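Long-range contact in DnaJ homolog subfamily C member 27-A (Xenopus laevis, PDB 6JMG), which binds GTP and magnesium as a Rab-family small GTPase carrying a DnaJ domain, and is possibly involved in regulating the MEK/ERK pathway: residues 94-99 against 131-136. Residues are numbered along the deposited sequence; the frame is centred on the assembly and turned at random.
Sequences LVYDVG and VCANKI. With GTP (guanosine-5'-triphosphate), chain C.
Cys132 N donates to Leu94 O (2.7 Å) as part of a ladder of backbone bonds between two parallel strands. Tyr96 N donates to Cys132 O, and Tyr96 O accepts from Asn134 N (2.8 Å). Val98 N then reaches Asn134 O.

Tyr96 CG sits between the backbone N and carbonyl carbon (chi1 64°), which swings the ring across onto Ala133 on one face of the sheet. Ala133 CA makes a CH-pi contact 3.9 Å from the ring centroid, while Val131 CG1 meets the ring edge at CE1 in plane. A leucine at Tyr96 would probably lose this CH-pi contact and leave Ala133 less well covered. On the other face Val95 CG1 packs against Asn134 CB.

These are adjacent inner strands of the Ras-type P-loop GTPase sheet, and 131-136 ends in the first three residues of the NKxD guanine-recognition motif, which Asp137 completes. Asn134 ND2 lies 3.4 Å from GTP N7. Its OD1 is hydrogen-bonded to Thr163 OG1 and ND2 to Val27 O, which hold the amide.

The extended Lys135 chain lies flat over one face of the guanine, its CG 3.4 Å from GTP C6. Its NZ forms a long salt bridge with Asp97 OD1 (3.4 Å), a weak bond to GTP O4', and a hydrogen bond to Glu26 O. Asp97 OD2 accepts from Gly99 N in an Asx turn, and OD1 also bonds to His100; together these steady the carboxylate.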
loop_
_atom_site.group_PDB
_atom_site.type_symbol
_atom_site.label_atom_id
_atom_site.label_comp_id
_atom_site.label_asym_id
_atom_site.label_seq_id
_atom_site.Cartn_x
_atom_site.Cartn_y
_atom_site.Cartn_z
ATOM N N LEU A 94 5.583 7.379 -4.878
ATOM C CA LEU A 94 4.696 7.275 -6.031
ATOM C C LEU A 94 4.416 8.673 -6.566
ATOM O O LEU A 94 3.800 9.491 -5.876
ATOM C CB LEU A 94 3.396 6.565 -5.646
ATOM C CG LEU A 94 2.514 6.116 -6.820
ATOM C CD1 LEU A 94 3.208 5.036 -7.606
ATOM C CD2 LEU A 94 1.187 5.607 -6.341
ATOM N N VAL A 95 4.837 8.939 -7.802
ATOM C CA VAL A 95 4.939 10.307 -8.295
ATOM C C VAL A 95 4.114 10.454 -9.562
ATOM O O VAL A 95 4.079 9.546 -10.398
ATOM C CB VAL A 95 6.405 10.725 -8.566
ATOM C CG1 VAL A 95 6.491 12.248 -8.789
ATOM C CG2 VAL A 95 7.351 10.284 -7.425
ATOM N N TYR A 96 3.453 11.610 -9.693
ATOM C CA TYR A 96 2.878 12.055 -10.955
ATOM C C TYR A 96 3.118 13.548 -11.136
ATOM O O TYR A 96 3.625 14.243 -10.243
ATOM C CB TYR A 96 1.383 11.771 -11.053
ATOM C CG TYR A 96 0.526 12.487 -10.056
ATOM C CD1 TYR A 96 0.440 12.052 -8.733
ATOM C CD2 TYR A 96 -0.253 13.571 -10.442
ATOM C CE1 TYR A 96 -0.387 12.705 -7.812
ATOM C CE2 TYR A 96 -1.079 14.225 -9.543
ATOM C CZ TYR A 96 -1.146 13.797 -8.231
ATOM O OH TYR A 96 -1.973 14.467 -7.343
ATOM N N ASP A 97 2.749 14.027 -12.322
ATOM C CA ASP A 97 2.933 15.410 -12.748
ATOM C C ASP A 97 1.557 16.065 -12.823
ATOM O O ASP A 97 0.717 15.663 -13.636
ATOM C CB ASP A 97 3.667 15.429 -14.094
ATOM C CG ASP A 97 3.877 16.831 -14.670
ATOM O OD1 ASP A 97 4.623 16.922 -15.673
ATOM O OD2 ASP A 97 3.304 17.825 -14.166
ATOM N N VAL A 98 1.334 17.089 -11.997
ATOM C CA VAL A 98 0.039 17.762 -11.977
ATOM C C VAL A 98 -0.287 18.397 -13.318
ATOM O O VAL A 98 -1.445 18.751 -13.570
ATOM C CB VAL A 98 -0.015 18.826 -10.863
ATOM C CG1 VAL A 98 0.160 18.176 -9.498
ATOM C CG2 VAL A 98 1.041 19.928 -11.108
ATOM N N GLY A 99 0.708 18.553 -14.185
ATOM C CA GLY A 99 0.524 19.150 -15.487
ATOM C C GLY A 99 0.098 18.216 -16.592
ATOM O O GLY A 99 -0.147 18.684 -17.707
ATOM N N VAL A 131 2.645 9.654 -1.956
ATOM C CA VAL A 131 2.215 10.130 -3.265
ATOM C C VAL A 131 2.718 11.554 -3.440
ATOM O O VAL A 131 2.438 12.433 -2.616
ATOM C CB VAL A 131 0.691 10.054 -3.426
ATOM C CG1 VAL A 131 0.299 10.524 -4.804
ATOM C CG2 VAL A 131 0.200 8.636 -3.199
ATOM N N CYS A 132 3.465 11.785 -4.501
ATOM C CA CYS A 132 3.990 13.115 -4.789
ATOM C C CYS A 132 3.333 13.656 -6.049
ATOM O O CYS A 132 3.529 13.123 -7.151
ATOM C CB CYS A 132 5.516 13.089 -4.925
ATOM S SG CYS A 132 6.336 12.470 -3.438
ATOM N N ALA A 133 2.527 14.693 -5.859
ATOM C CA ALA A 133 1.952 15.471 -6.947
ATOM C C ALA A 133 3.011 16.505 -7.286
ATOM O O ALA A 133 3.115 17.542 -6.624
ATOM C CB ALA A 133 0.630 16.106 -6.520
ATOM N N ASN A 134 3.811 16.214 -8.302
ATOM C CA ASN A 134 5.058 16.918 -8.521
ATOM C C ASN A 134 4.918 17.996 -9.583
ATOM O O ASN A 134 3.972 17.997 -10.374
ATOM C CB ASN A 134 6.157 15.942 -8.926
ATOM C CG ASN A 134 7.532 16.523 -8.734
ATOM O OD1 ASN A 134 7.790 17.233 -7.751
ATOM N ND2 ASN A 134 8.429 16.242 -9.678
ATOM N N LYS A 135 5.896 18.915 -9.580
ATOM C CA LYS A 135 6.027 20.004 -10.556
ATOM C C LYS A 135 4.964 21.088 -10.366
ATOM O O LYS A 135 4.546 21.726 -11.335
ATOM C CB LYS A 135 5.987 19.498 -12.004
ATOM C CG LYS A 135 6.925 18.356 -12.312
ATOM C CD LYS A 135 7.125 18.223 -13.797
ATOM C CE LYS A 135 8.134 17.155 -14.111
ATOM N NZ LYS A 135 8.047 16.722 -15.519
ATOM N N ILE A 136 4.560 21.331 -9.113
ATOM C CA ILE A 136 3.624 22.397 -8.802
ATOM C C ILE A 136 4.183 23.774 -9.163
ATOM O O ILE A 136 3.430 24.747 -9.249
ATOM C CB ILE A 136 3.229 22.338 -7.312
ATOM C CG1 ILE A 136 4.457 22.390 -6.409
ATOM C CG2 ILE A 136 2.438 21.086 -7.021
ATOM C CD1 ILE A 136 4.086 22.307 -4.923
HETATM P PG GTP C . 12.269 8.382 -15.757
HETATM O O1G GTP C . 13.483 7.977 -14.949
HETATM O O2G GTP C . 11.070 7.525 -15.440
HETATM O O3G GTP C . 12.591 8.265 -17.236
HETATM O O3B GTP C . 11.769 9.884 -15.418
HETATM P PB GTP C . 11.799 10.518 -13.938
HETATM O O1B GTP C . 10.509 10.260 -13.207
HETATM O O2B GTP C . 12.950 10.054 -13.076
HETATM O O3A GTP C . 11.855 12.097 -14.241
HETATM P PA GTP C . 13.141 12.998 -13.905
HETATM O O1A GTP C . 13.435 13.061 -12.426
HETATM O O2A GTP C . 14.354 12.526 -14.650
HETATM O "O5'" GTP C . 12.624 14.385 -14.496
HETATM C "C5'" GTP C . 12.161 14.447 -15.823
HETATM C "C4'" GTP C . 12.322 15.887 -16.297
HETATM O "O4'" GTP C . 11.449 16.687 -15.547
HETATM C "C3'" GTP C . 13.696 16.469 -16.072
HETATM O "O3'" GTP C . 13.884 17.320 -17.160
HETATM C "C2'" GTP C . 13.593 17.336 -14.839
HETATM O "O2'" GTP C . 14.362 18.517 -14.883
HETATM C "C1'" GTP C . 12.151 17.737 -14.889
HETATM N N9 GTP C . 11.596 17.916 -13.547
HETATM C C8 GTP C . 11.606 17.009 -12.517
HETATM N N7 GTP C . 10.943 17.558 -11.464
HETATM C C5 GTP C . 10.517 18.792 -11.816
HETATM C C6 GTP C . 9.802 19.764 -11.133
HETATM O O6 GTP C . 9.443 19.585 -9.971
HETATM N N1 GTP C . 9.476 20.941 -11.772
HETATM C C2 GTP C . 9.865 21.163 -13.071
HETATM N N2 GTP C . 9.548 22.315 -13.647
HETATM N N3 GTP C . 10.581 20.194 -13.753
HETATM C C4 GTP C . 10.906 19.031 -13.130
#